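Local coordinates for cytoplasmic protein (PDB 7LPO), which is a sterylglucosidase of glycoside hydrolase family 5 that probably cleaves glucose from steryl beta-glucosides, at residues P76-L79 with D80-S83; S107-A111 with G112-Y116; A176-H180 with C181-S185; S188-P191 with Q192-P195; K342-D345 with V346-S350. All blocks are in the same frame, centred on the assembly; numbering follows the deposited sequence.

Interaction 1: residues P76-L79 with D80-S83; sequences PLNL and DDGS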
loop_
_atom_site.group_PDB
_atom_site.type_symbol
_atom_site.label_atom_id
_atom_site.label_comp_id
_atom_site.label_asym_id
_atom_site.label_seq_id
_atom_site.Cartn_x
_atom_site.Cartn_y
_atom_site.Cartn_z
ATOM N N PRO A 76 3.189 -4.086 14.840
ATOM C CA PRO A 76 3.686 -2.702 14.821
ATOM C C PRO A 76 3.807 -2.011 16.173
ATOM O O PRO A 76 4.576 -1.061 16.288
ATOM C CB PRO A 76 2.636 -1.969 13.963
ATOM C CG PRO A 76 1.348 -2.716 14.262
ATOM C CD PRO A 76 1.761 -4.178 14.476
ATOM N N LEU A 77 3.069 -2.468 17.175
ATOM C CA LEU A 77 3.010 -1.793 18.463
ATOM C C LEU A 77 3.465 -2.729 19.575
ATOM O O LEU A 77 3.028 -3.883 19.646
ATOM C CB LEU A 77 1.595 -1.303 18.736
ATOM C CG LEU A 77 1.083 -0.162 17.862
ATOM C CD1 LEU A 77 -0.368 0.103 18.237
ATOM C CD2 LEU A 77 1.923 1.099 18.001
ATOM N N ASN A 78 4.346 -2.228 20.435
ATOM C CA ASN A 78 4.800 -2.985 21.592
ATOM C C ASN A 78 3.747 -2.897 22.695
ATOM O O ASN A 78 3.381 -1.800 23.134
ATOM C CB ASN A 78 6.141 -2.456 22.079
ATOM C CG ASN A 78 6.775 -3.365 23.106
ATOM O OD1 ASN A 78 6.158 -3.715 24.110
ATOM N ND2 ASN A 78 8.004 -3.767 22.852
ATOM N N LEU A 79 3.243 -4.047 23.123
ATOM C CA LEU A 79 2.189 -4.100 24.126
ATOM C C LEU A 79 2.726 -4.389 25.522
ATOM O O LEU A 79 1.938 -4.492 26.464
ATOM C CB LEU A 79 1.144 -5.155 23.732
ATOM C CG LEU A 79 0.465 -4.921 22.373
ATOM C CD1 LEU A 79 -0.429 -6.108 21.991
ATOM C CD2 LEU A 79 -0.352 -3.647 22.345
ATOM N N ASP A 80 4.043 -4.504 25.680
ATOM C CA ASP A 80 4.638 -4.793 26.978
ATOM C C ASP A 80 5.177 -3.561 27.693
ATOM O O ASP A 80 5.334 -3.603 28.918
ATOM C CB ASP A 80 5.786 -5.804 26.830
ATOM C CG ASP A 80 5.325 -7.146 26.278
ATOM O OD1 ASP A 80 4.162 -7.531 26.526
ATOM O OD2 ASP A 80 6.126 -7.815 25.592
ATOM N N ASP A 81 5.460 -2.470 26.978
ATOM C CA ASP A 81 6.200 -1.347 27.546
ATOM C C ASP A 81 5.376 -0.071 27.665
ATOM O O ASP A 81 5.934 0.981 27.993
ATOM C CB ASP A 81 7.457 -1.072 26.709
ATOM C CG ASP A 81 7.136 -0.650 25.276
ATOM O OD1 ASP A 81 5.954 -0.391 24.961
ATOM O OD2 ASP A 81 8.073 -0.584 24.455
ATOM N N GLY A 82 4.073 -0.131 27.401
ATOM C CA GLY A 82 3.215 1.032 27.496
ATOM C C GLY A 82 3.255 1.968 26.309
ATOM O O GLY A 82 2.397 2.859 26.217
ATOM N N SER A 83 4.206 1.795 25.389
ATOM C CA SER A 83 4.321 2.712 24.261
ATOM C C SER A 83 3.134 2.631 23.306
ATOM O O SER A 83 2.865 3.604 22.598
ATOM C CB SER A 83 5.621 2.440 23.498
ATOM O OG SER A 83 5.714 1.091 23.067
HETATM O O HOH W 1 4.486 0.620 20.558
HETATM O O HOH W 2 2.274 -1.054 25.509
#

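Interaction 2: residues S107-A111 with G112-Y116; sequences SLEHA and GPKEY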
loop_
_atom_site.group_PDB
_atom_site.type_symbol
_atom_site.label_atom_id
_atom_site.label_comp_id
_atom_site.label_asym_id
_atom_site.label_seq_id
_atom_site.Cartn_x
_atom_site.Cartn_y
_atom_site.Cartn_z
ATOM N N SER A 107 4.587 -13.818 8.382
ATOM C CA SER A 107 4.385 -13.776 9.825
ATOM C C SER A 107 3.345 -14.790 10.285
ATOM O O SER A 107 3.335 -15.157 11.468
ATOM C CB SER A 107 3.985 -12.361 10.265
ATOM O OG SER A 107 2.678 -12.022 9.816
ATOM N N LEU A 108 2.507 -15.278 9.370
ATOM C CA LEU A 108 1.480 -16.253 9.702
ATOM C C LEU A 108 1.891 -17.698 9.440
ATOM O O LEU A 108 1.349 -18.602 10.086
ATOM C CB LEU A 108 0.200 -15.976 8.906
ATOM C CG LEU A 108 -0.551 -14.675 9.154
ATOM C CD1 LEU A 108 -1.713 -14.552 8.157
ATOM C CD2 LEU A 108 -1.066 -14.577 10.578
ATOM N N GLU A 109 2.824 -17.952 8.508
ATOM C CA GLU A 109 3.097 -19.324 8.079
ATOM C C GLU A 109 4.587 -19.563 7.847
ATOM O O GLU A 109 4.964 -20.421 7.042
ATOM C CB GLU A 109 2.298 -19.663 6.808
ATOM C CG GLU A 109 2.038 -21.141 6.554
ATOM C CD GLU A 109 1.026 -21.385 5.423
ATOM O OE1 GLU A 109 0.678 -20.441 4.692
ATOM O OE2 GLU A 109 0.571 -22.528 5.257
ATOM N N HIS A 110 5.442 -18.841 8.567
ATOM C CA HIS A 110 6.883 -18.998 8.390
ATOM C C HIS A 110 7.363 -20.390 8.769
ATOM O O HIS A 110 8.375 -20.861 8.235
ATOM C CB HIS A 110 7.627 -17.973 9.234
ATOM C CG HIS A 110 7.168 -17.922 10.656
ATOM N ND1 HIS A 110 7.626 -18.795 11.621
ATOM C CD2 HIS A 110 6.282 -17.107 11.274
ATOM C CE1 HIS A 110 7.039 -18.521 12.773
ATOM N NE2 HIS A 110 6.218 -17.502 12.590
ATOM N N ALA A 111 6.680 -21.050 9.704
ATOM C CA ALA A 111 7.148 -22.347 10.187
ATOM C C ALA A 111 7.085 -23.437 9.125
ATOM O O ALA A 111 7.823 -24.416 9.225
ATOM C CB ALA A 111 6.330 -22.782 11.408
ATOM N N GLY A 112 6.222 -23.302 8.130
ATOM C CA GLY A 112 6.081 -24.292 7.091
ATOM C C GLY A 112 4.646 -24.351 6.619
ATOM O O GLY A 112 3.744 -23.777 7.241
ATOM N N PRO A 113 4.401 -25.057 5.511
ATOM C CA PRO A 113 3.024 -25.175 5.007
ATOM C C PRO A 113 2.053 -25.669 6.068
ATOM O O PRO A 113 2.255 -26.735 6.658
ATOM C CB PRO A 113 3.140 -26.181 3.854
ATOM C CG PRO A 113 4.581 -26.260 3.519
ATOM C CD PRO A 113 5.378 -25.806 4.702
ATOM N N LYS A 114 1.001 -24.892 6.320
ATOM C CA LYS A 114 -0.062 -25.210 7.269
ATOM C C LYS A 114 0.415 -25.268 8.714
ATOM O O LYS A 114 -0.303 -25.788 9.576
ATOM C CB LYS A 114 -0.757 -26.520 6.887
ATOM C CG LYS A 114 -1.697 -26.341 5.701
ATOM C CD LYS A 114 -2.144 -27.655 5.108
ATOM C CE LYS A 114 -2.925 -27.417 3.823
ATOM N NZ LYS A 114 -3.699 -28.627 3.405
ATOM N N GLU A 115 1.594 -24.718 9.002
ATOM C CA GLU A 115 2.081 -24.509 10.364
ATOM C C GLU A 115 1.874 -23.036 10.689
ATOM O O GLU A 115 2.756 -22.206 10.472
ATOM C CB GLU A 115 3.548 -24.904 10.485
ATOM C CG GLU A 115 3.811 -26.389 10.606
ATOM C CD GLU A 115 5.289 -26.689 10.876
ATOM O OE1 GLU A 115 6.063 -26.864 9.900
ATOM O OE2 GLU A 115 5.680 -26.754 12.068
ATOM N N TYR A 116 0.698 -22.695 11.206
ATOM C CA TYR A 116 0.309 -21.309 11.396
ATOM C C TYR A 116 0.769 -20.794 12.756
ATOM O O TYR A 116 0.632 -21.479 13.776
ATOM C CB TYR A 116 -1.210 -21.161 11.255
ATOM C CG TYR A 116 -1.743 -21.624 9.915
ATOM C CD1 TYR A 116 -1.421 -20.946 8.745
ATOM C CD2 TYR A 116 -2.564 -22.741 9.820
ATOM C CE1 TYR A 116 -1.902 -21.368 7.517
ATOM C CE2 TYR A 116 -3.044 -23.174 8.603
ATOM C CZ TYR A 116 -2.713 -22.479 7.454
ATOM O OH TYR A 116 -3.191 -22.913 6.246
HETATM O O HOH W 3 -1.676 -22.334 4.381
HETATM O O HOH W 4 4.389 -20.170 11.458
#

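Interaction 3: residues A176-H180 with C181-S185; sequences AAYLH and CEWPS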
loop_
_atom_site.group_PDB
_atom_site.type_symbol
_atom_site.label_atom_id
_atom_site.label_comp_id
_atom_site.label_asym_id
_atom_site.label_seq_id
_atom_site.Cartn_x
_atom_site.Cartn_y
_atom_site.Cartn_z
ATOM N N ALA A 176 18.755 -12.401 -10.243
ATOM C CA ALA A 176 17.341 -12.752 -10.258
ATOM C C ALA A 176 16.546 -11.905 -9.276
ATOM O O ALA A 176 15.336 -11.763 -9.439
ATOM C CB ALA A 176 17.175 -14.238 -9.939
ATOM N N ALA A 177 17.203 -11.355 -8.264
ATOM C CA ALA A 177 16.611 -10.380 -7.363
ATOM C C ALA A 177 17.744 -9.582 -6.735
ATOM O O ALA A 177 18.852 -10.099 -6.553
ATOM C CB ALA A 177 15.762 -11.044 -6.276
ATOM N N TYR A 178 17.460 -8.320 -6.407
ATOM C CA TYR A 178 18.397 -7.470 -5.684
ATOM C C TYR A 178 17.904 -7.360 -4.249
ATOM O O TYR A 178 16.829 -6.805 -3.997
ATOM C CB TYR A 178 18.523 -6.089 -6.320
ATOM C CG TYR A 178 19.198 -6.087 -7.661
ATOM C CD1 TYR A 178 20.343 -6.847 -7.887
ATOM C CD2 TYR A 178 18.691 -5.325 -8.713
ATOM C CE1 TYR A 178 20.958 -6.861 -9.120
ATOM C CE2 TYR A 178 19.310 -5.318 -9.949
ATOM C CZ TYR A 178 20.440 -6.086 -10.144
ATOM O OH TYR A 178 21.065 -6.087 -11.365
ATOM N N LEU A 179 18.684 -7.892 -3.319
ATOM C CA LEU A 179 18.392 -7.819 -1.898
ATOM C C LEU A 179 19.221 -6.704 -1.280
ATOM O O LEU A 179 20.429 -6.616 -1.523
ATOM C CB LEU A 179 18.716 -9.143 -1.207
ATOM C CG LEU A 179 17.703 -10.276 -1.330
ATOM C CD1 LEU A 179 17.191 -10.429 -2.736
ATOM C CD2 LEU A 179 18.364 -11.570 -0.841
ATOM N N HIS A 180 18.576 -5.875 -0.464
ATOM C CA HIS A 180 19.286 -4.786 0.190
ATOM C C HIS A 180 20.506 -5.291 0.958
ATOM O O HIS A 180 21.590 -4.698 0.891
ATOM C CB HIS A 180 18.329 -4.056 1.125
ATOM C CG HIS A 180 18.880 -2.778 1.662
ATOM N ND1 HIS A 180 18.246 -2.051 2.647
ATOM C CD2 HIS A 180 20.000 -2.089 1.343
ATOM C CE1 HIS A 180 18.957 -0.969 2.914
ATOM N NE2 HIS A 180 20.024 -0.966 2.134
ATOM N N CYS A 181 20.354 -6.389 1.688
ATOM C CA CYS A 181 21.443 -6.866 2.532
ATOM C C CYS A 181 22.552 -7.569 1.754
ATOM O O CYS A 181 23.601 -7.849 2.341
ATOM C CB CYS A 181 20.895 -7.801 3.613
ATOM S SG CYS A 181 20.396 -9.425 3.012
ATOM N N GLU A 182 22.363 -7.845 0.458
ATOM C CA GLU A 182 23.412 -8.432 -0.371
ATOM C C GLU A 182 23.777 -7.514 -1.532
ATOM O O GLU A 182 24.192 -7.978 -2.595
ATOM C CB GLU A 182 22.993 -9.811 -0.886
ATOM C CG GLU A 182 22.675 -10.808 0.234
ATOM C CD GLU A 182 22.513 -12.251 -0.250
ATOM O OE1 GLU A 182 22.378 -12.474 -1.472
ATOM O OE2 GLU A 182 22.517 -13.170 0.602
ATOM N N TRP A 183 23.605 -6.209 -1.349
ATOM C CA TRP A 183 23.971 -5.245 -2.379
ATOM C C TRP A 183 25.284 -4.576 -2.014
ATOM O O TRP A 183 25.435 -4.140 -0.866
ATOM C CB TRP A 183 22.889 -4.175 -2.539
ATOM C CG TRP A 183 23.308 -3.128 -3.515
ATOM C CD1 TRP A 183 24.131 -2.061 -3.278
ATOM C CD2 TRP A 183 22.955 -3.065 -4.900
ATOM N NE1 TRP A 183 24.315 -1.342 -4.436
ATOM C CE2 TRP A 183 23.593 -1.932 -5.442
ATOM C CE3 TRP A 183 22.162 -3.859 -5.734
ATOM C CZ2 TRP A 183 23.460 -1.575 -6.776
ATOM C CZ3 TRP A 183 22.027 -3.499 -7.057
ATOM C CH2 TRP A 183 22.670 -2.364 -7.565
ATOM N N PRO A 184 26.247 -4.432 -2.943
ATOM C CA PRO A 184 26.192 -4.860 -4.350
ATOM C C PRO A 184 26.556 -6.325 -4.541
ATOM O O PRO A 184 26.445 -6.861 -5.637
ATOM C CB PRO A 184 27.226 -3.955 -5.033
ATOM C CG PRO A 184 28.260 -3.709 -3.964
ATOM C CD PRO A 184 27.525 -3.767 -2.619
ATOM N N SER A 185 26.992 -6.973 -3.470
ATOM C CA SER A 185 27.312 -8.388 -3.527
ATOM C C SER A 185 27.137 -8.988 -2.143
ATOM O O SER A 185 27.297 -8.304 -1.131
ATOM C CB SER A 185 28.743 -8.629 -4.018
ATOM O OG SER A 185 29.671 -8.324 -2.992
HETATM O O HOH W 5 21.600 -7.444 -4.274
#

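Interaction 4: residues S188-P191 with Q192-P195; sequences SPKP and QDFP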
loop_
_atom_site.group_PDB
_atom_site.type_symbol
_atom_site.label_atom_id
_atom_site.label_comp_id
_atom_site.label_asym_id
_atom_site.label_seq_id
_atom_site.Cartn_x
_atom_site.Cartn_y
_atom_site.Cartn_z
ATOM N N SER A 188 30.466 -8.798 -0.117
ATOM C CA SER A 188 30.901 -7.491 0.379
ATOM C C SER A 188 29.747 -6.501 0.339
ATOM O O SER A 188 29.705 -5.597 -0.507
ATOM C CB SER A 188 32.091 -6.971 -0.427
ATOM O OG SER A 188 32.623 -5.806 0.182
ATOM N N PRO A 189 28.803 -6.618 1.269
ATOM C CA PRO A 189 27.614 -5.758 1.216
ATOM C C PRO A 189 27.924 -4.323 1.600
ATOM O O PRO A 189 28.734 -4.058 2.492
ATOM C CB PRO A 189 26.652 -6.399 2.226
ATOM C CG PRO A 189 27.227 -7.752 2.541
ATOM C CD PRO A 189 28.706 -7.646 2.318
ATOM N N LYS A 190 27.250 -3.394 0.925
ATOM C CA LYS A 190 27.271 -1.973 1.273
ATOM C C LYS A 190 25.838 -1.471 1.260
ATOM O O LYS A 190 25.454 -0.687 0.385
ATOM C CB LYS A 190 28.122 -1.159 0.299
ATOM C CG LYS A 190 29.607 -1.279 0.475
ATOM C CD LYS A 190 30.317 -0.776 -0.788
ATOM C CE LYS A 190 31.346 0.310 -0.478
ATOM N NZ LYS A 190 30.757 1.681 -0.362
ATOM N N PRO A 191 25.013 -1.906 2.213
ATOM C CA PRO A 191 23.584 -1.538 2.158
ATOM C C PRO A 191 23.345 -0.044 2.052
ATOM O O PRO A 191 22.391 0.371 1.383
ATOM C CB PRO A 191 23.014 -2.108 3.464
ATOM C CG PRO A 191 24.218 -2.365 4.342
ATOM C CD PRO A 191 25.339 -2.712 3.402
ATOM N N GLN A 192 24.189 0.779 2.681
ATOM C CA GLN A 192 24.017 2.225 2.616
ATOM C C GLN A 192 24.118 2.760 1.191
ATOM O O GLN A 192 23.650 3.872 0.931
ATOM C CB GLN A 192 25.041 2.915 3.526
ATOM C CG GLN A 192 26.516 2.724 3.135
ATOM C CD GLN A 192 27.060 1.333 3.450
ATOM O OE1 GLN A 192 26.527 0.610 4.295
ATOM N NE2 GLN A 192 28.127 0.954 2.759
ATOM N N ASP A 193 24.677 1.985 0.259
ATOM C CA ASP A 193 24.776 2.384 -1.140
ATOM C C ASP A 193 23.606 1.900 -1.989
ATOM O O ASP A 193 23.622 2.105 -3.206
ATOM C CB ASP A 193 26.071 1.847 -1.760
ATOM C CG ASP A 193 27.296 2.684 -1.406
ATOM O OD1 ASP A 193 27.161 3.694 -0.679
ATOM O OD2 ASP A 193 28.402 2.322 -1.862
ATOM N N PHE A 194 22.620 1.239 -1.399
ATOM C CA PHE A 194 21.487 0.694 -2.147
ATOM C C PHE A 194 20.788 1.809 -2.924
ATOM O O PHE A 194 20.315 2.775 -2.307
ATOM C CB PHE A 194 20.526 0.025 -1.163
ATOM C CG PHE A 194 19.623 -1.007 -1.775
ATOM C CD1 PHE A 194 20.090 -1.898 -2.716
ATOM C CD2 PHE A 194 18.300 -1.092 -1.384
ATOM C CE1 PHE A 194 19.250 -2.841 -3.274
ATOM C CE2 PHE A 194 17.458 -2.042 -1.927
ATOM C CZ PHE A 194 17.930 -2.911 -2.877
ATOM N N PRO A 195 20.725 1.741 -4.255
ATOM C CA PRO A 195 20.151 2.863 -5.013
ATOM C C PRO A 195 18.696 3.115 -4.644
ATOM O O PRO A 195 17.922 2.191 -4.383
ATOM C CB PRO A 195 20.297 2.426 -6.479
ATOM C CG PRO A 195 21.389 1.417 -6.479
ATOM C CD PRO A 195 21.312 0.716 -5.138
#

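Interaction 5: residues K342-D345 with V346-S350; sequences KEDD and VKRGS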
loop_
_atom_site.group_PDB
_atom_site.type_symbol
_atom_site.label_atom_id
_atom_site.label_comp_id
_atom_site.label_asym_id
_atom_site.label_seq_id
_atom_site.Cartn_x
_atom_site.Cartn_y
_atom_site.Cartn_z
ATOM N N LYS A 342 18.238 -31.031 -7.815
ATOM C CA LYS A 342 17.393 -32.044 -7.194
ATOM C C LYS A 342 17.892 -32.396 -5.806
ATOM O O LYS A 342 17.107 -32.503 -4.858
ATOM C CB LYS A 342 17.362 -33.301 -8.047
ATOM C CG LYS A 342 16.687 -33.103 -9.354
ATOM C CD LYS A 342 17.056 -34.226 -10.293
ATOM C CE LYS A 342 17.797 -33.679 -11.506
ATOM N NZ LYS A 342 19.246 -33.434 -11.235
ATOM N N GLU A 343 19.199 -32.623 -5.681
ATOM C CA GLU A 343 19.768 -32.958 -4.383
ATOM C C GLU A 343 19.453 -31.872 -3.371
ATOM O O GLU A 343 19.119 -32.165 -2.216
ATOM C CB GLU A 343 21.273 -33.171 -4.516
ATOM C CG GLU A 343 21.610 -34.501 -5.171
ATOM C CD GLU A 343 22.890 -34.459 -5.978
ATOM O OE1 GLU A 343 22.937 -35.115 -7.043
ATOM O OE2 GLU A 343 23.848 -33.782 -5.540
ATOM N N ASP A 344 19.511 -30.608 -3.800
ATOM C CA ASP A 344 19.147 -29.526 -2.896
ATOM C C ASP A 344 17.646 -29.493 -2.640
ATOM O O ASP A 344 17.220 -29.118 -1.546
ATOM C CB ASP A 344 19.647 -28.195 -3.446
ATOM C CG ASP A 344 21.152 -28.057 -3.313
ATOM O OD1 ASP A 344 21.696 -28.560 -2.301
ATOM O OD2 ASP A 344 21.788 -27.471 -4.219
ATOM N N ASP A 345 16.830 -29.922 -3.600
ATOM C CA ASP A 345 15.399 -30.008 -3.328
ATOM C C ASP A 345 15.118 -31.062 -2.264
ATOM O O ASP A 345 14.331 -30.832 -1.337
ATOM C CB ASP A 345 14.623 -30.324 -4.601
ATOM C CG ASP A 345 13.126 -30.049 -4.449
ATOM O OD1 ASP A 345 12.781 -29.010 -3.829
ATOM O OD2 ASP A 345 12.305 -30.868 -4.930
ATOM N N VAL A 346 15.750 -32.231 -2.386
ATOM C CA VAL A 346 15.582 -33.266 -1.373
ATOM C C VAL A 346 16.014 -32.743 -0.017
ATOM O O VAL A 346 15.343 -32.969 0.993
ATOM C CB VAL A 346 16.373 -34.531 -1.755
ATOM C CG1 VAL A 346 16.276 -35.555 -0.635
ATOM C CG2 VAL A 346 15.881 -35.090 -3.067
ATOM N N LYS A 347 17.136 -32.027 0.022
ATOM C CA LYS A 347 17.746 -31.643 1.289
ATOM C C LYS A 347 17.065 -30.433 1.907
ATOM O O LYS A 347 16.835 -30.406 3.124
ATOM C CB LYS A 347 19.232 -31.351 1.070
ATOM C CG LYS A 347 20.028 -31.141 2.344
ATOM C CD LYS A 347 21.483 -30.748 2.031
ATOM C CE LYS A 347 22.229 -31.870 1.283
ATOM N NZ LYS A 347 23.720 -31.811 1.445
ATOM N N ARG A 348 16.746 -29.427 1.085
ATOM C CA ARG A 348 16.279 -28.134 1.555
ATOM C C ARG A 348 14.906 -27.737 1.030
ATOM O O ARG A 348 14.350 -26.743 1.502
ATOM C CB ARG A 348 17.266 -27.038 1.134
ATOM C CG ARG A 348 18.605 -27.050 1.816
ATOM C CD ARG A 348 19.329 -25.730 1.526
ATOM N NE ARG A 348 20.118 -25.803 0.303
ATOM C CZ ARG A 348 20.089 -24.912 -0.687
ATOM N NH1 ARG A 348 19.297 -23.849 -0.633
ATOM N NH2 ARG A 348 20.863 -25.093 -1.748
ATOM N N GLY A 349 14.370 -28.441 0.042
ATOM C CA GLY A 349 13.118 -28.057 -0.569
ATOM C C GLY A 349 11.997 -29.014 -0.253
ATOM O O GLY A 349 11.580 -29.130 0.901
ATOM N N SER A 350 11.493 -29.694 -1.281
ATOM C CA SER A 350 10.449 -30.693 -1.094
ATOM C C SER A 350 10.718 -31.596 0.105
ATOM O O SER A 350 9.830 -31.844 0.926
ATOM C CB SER A 350 10.323 -31.547 -2.355
ATOM O OG SER A 350 10.063 -30.759 -3.502
#

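Interaction 1: residues P76-L79 with D80-S83
Asn78 and Asp81 lay their flat ends over one another, the amide of the first stacked on the carboxylate of the second with the two planes 21° apart. They do so in the loop leading to helix 83-93, where an Asx turn at Asp81 bends the chain. The side chains meet at a slant, so that Asp81 OD2 rests 3.4 Å from Asn78 CG and 3.6 Å from Asn78 ND2. What fixes the amide is its oxygen. With CG anti to the backbone N (chi1 -169°), Asn78 reaches forward along the chain and OD1 accepts from the backbone N of Asp80 at 2.7 Å, in the carbonyl plane. A second, weak bond to the same OD1 comes from Asp81 N at 3.2 Å. Asn78 OD1 thus takes the backbone N two residues ahead, as Asp81 OD1 does three residues later with Ser83 N.

Asp81 places its carboxylate by holding CG between its own N and carbonyl carbon (chi1 63°), which brings OD1 within reach of the backbone N of Ser83. The backbone of Asn78 is tied to the other end of the turn by two waters: one links Asn78 N to Ser83 OG, and another links Asn78 O to Gly82 N, weakly at the glycine end. Below the polar turn, Leu79 packs on Tyr123, Ala126 and Lys130 of helix 118-133, while Asp80 OD2 is hydrogen-bonded to Asn74 ND2. The Asx turn itself closes with Ser83 N donating to Asp81 OD1 over 2.8 Å, meeting that oxygen from above the carboxylate plane.

Interaction 2: residues S107-A111 with G112-Y116
Glu109 runs out beneath Gly112, Lys114 and Tyr116, and two consecutive beta turns shape the chain around it: a type I turn from Glu109 to Gly112, then a type II turn from Gly112 to Glu115. This is the link between helix 105-109, which follows strand 98-104 of the family's beta/alpha barrel, and helix 118-133.

From CB the side chain leaves with CG anti to the backbone N (chi1 -157°) and stays extended. CG comes up against the carbonyl oxygen of Gly112, 3.2 Å away. CD lies 3.6 Å from Tyr116 CE1, where the glutamate and the tyrosine travel side by side in the same direction, carboxylate and ring 37° apart. The two oxygens then divide their work. OE1 is hydrogen-bonded to Trp105 NE1, so the carboxylate is gripped from its own helix as well. OE2 turns its anti lone pair to the backbone N of Lys114 at 2.6 Å, a nearly straight bond (167° at the hydrogen) that clamps the second turn. A water between Glu109 OE2 and Tyr116 OH sits so close to both that its exact position is doubtful.

The first turn closes more loosely, with a weak bond from Gly112 N to Glu109 O. Gly112 takes a positive phi where the chain leaves the helix. Further on, Ala111 CB touches Glu115 CB at 3.6 Å, and a water joins Ala111 N to Glu115 O. Where the chain comes back past the helix end, Tyr116 CA makes a CA-H...O contact with Leu108 O, the two heavy atoms 3.2 Å apart.

Interaction 3: residues A176-H180 with C181-S185
Tyr178 and Trp183 are thrown together by contrasting first torsions: the tyrosine holds CG anti to its carbonyl carbon (chi1 -69°), whereas the tryptophan swings CG opposite its backbone N (chi1 176°). The result is a T-shaped (edge-to-face) stack across a tight turn in the long loop between helix 159-163 and helix 206-221. Trp183 presents the edge of its six-membered ring, and CZ3 stands 3.8 Å above the tyrosine plane, over its centre. With the planes 88° apart and the centroids 5.2 Å apart, the rings are almost exactly perpendicular. Both rings have further aromatic neighbours: Tyr178 meets His205 with the planes steeply inclined, and Trp183 packs edge to face with Phe194.

Beneath the rings the chain turns through His180 and Cys181 in a short 3-10 stretch. Glu182 N donates to Leu179 O at 3.0 Å, coming from well above the carbonyl plane, and Trp183 N adds a weak bond to His180 O. Leu179 and Glu182 lie alongside each other, pointing the same way. The carboxylate of Glu182 is buried but well satisfied, with OE1 bonded to Thr172 and OE2 taking both a salt bridge from Arg58 and a bond from Trp62. A water spans the turn, donating to Leu179 O at 3.1 Å and, weakly, to Glu182 O.

Interaction 4: residues S188-P191 with Q192-P195
Lys190 and Asp193 carry the charged part of this contact. Their side chains run side by side in the same direction, and Lys190 NZ closes a salt bridge with Asp193 OD2 at 2.9 Å. The ammonium meets that oxygen from above the carboxylate plane, 42° out of it. To get there the lysine chain leaves CB extended and then bends at its last two torsions (chi3 125°, chi4 -83°), folding the tip back over the turn.

The backbone bonds make a short 3-10 turn. Asp193 N donates to Lys190 O at 2.8 Å, and Phe194 N donates to Pro191 O at 2.9 Å; both donors approach from above the carbonyl plane rather than within it. Lys190 and Asp193 are thus joined twice, by main chain and by charged tips.

Packing makes up the rest. Gln192 keeps CG between its backbone N and carbonyl carbon and kinks at the next bond, which turns its amide back along the chain. NE2 then lies against the aliphatic root of the lysine, 3.2 Å from Lys190 CB, while OE1 comes alongside the proline ring, 3.6 Å from Pro191 CD. On the inner side, Phe194 CB touches Pro191 O at 3.2 Å.

The turn belongs to the loop between helix 159-163 and helix 206-221. Its outer side is at the surface, but Phe194 is buried: its ring stacks on His180 and touches Asn586. His180 NE2 is also hydrogen-bonded to Pro191 O, so the turn is pinned to the loop region around 176-185.

Interaction 5: residues K342-D345 with V346-S350
Lys342 O accepts from Val346 N at 2.8 Å, and Glu343 O from Lys347 N at 3.0 Å, two regular steps of the alpha-helix 342-348. The same i to i+4 pattern runs on through Arg348 N to Asp344 O (2.7 Å) and Gly349 N to Asp345 O (2.8 Å), with Gly349 N also making a weak bond to Asp344 O. Gly349 then leaves helical geometry and is itself the N-cap of helix 350-353.

Asp345 bridges the break between the two helices. Holding CG anti to its backbone N (chi1 -164°), it points its carboxylate at Ser350: OD1 receives Ser350 N at 2.9 Å from well above the carboxylate plane, and OD2 receives Ser350 OG at 2.7 Å on the syn side. Asp344 and Arg348 lie side by side with carboxylate and guanidinium planes 55° apart, and their salt bridge is long, 3.6 Å from Asp344 OD2 to Arg348 NH2.

Arg348 and Asp345 also have partners beyond the helix. Arg348 NH1 hydrogen-bonds Tyr162 OH, on helix 159-163, and NH2 forms a salt bridge with Asp167, while Asp345 OD1 has a salt bridge to Arg357, just beyond helix 350-353.

All five contacts are local turns or helix ends, following one another along the chain. Interaction 3 is the buried one and relies on aromatic packing and a satisfied carboxylate; interactions 1 and 4 lie at the surface, where side-chain-to-backbone bonds and a salt bridge do the work. Interactions 2 and 5 are partly buried, each with a carboxylate holding a backbone NH past a helix end. Interactions 3 and 4 share one long loop and touch, with centres about 8 Å apart and bonds from His180 to Pro191 and from Trp183 to Lys190. The others do not touch; interactions 2 and 5 come within about 8 Å at their nearest atoms.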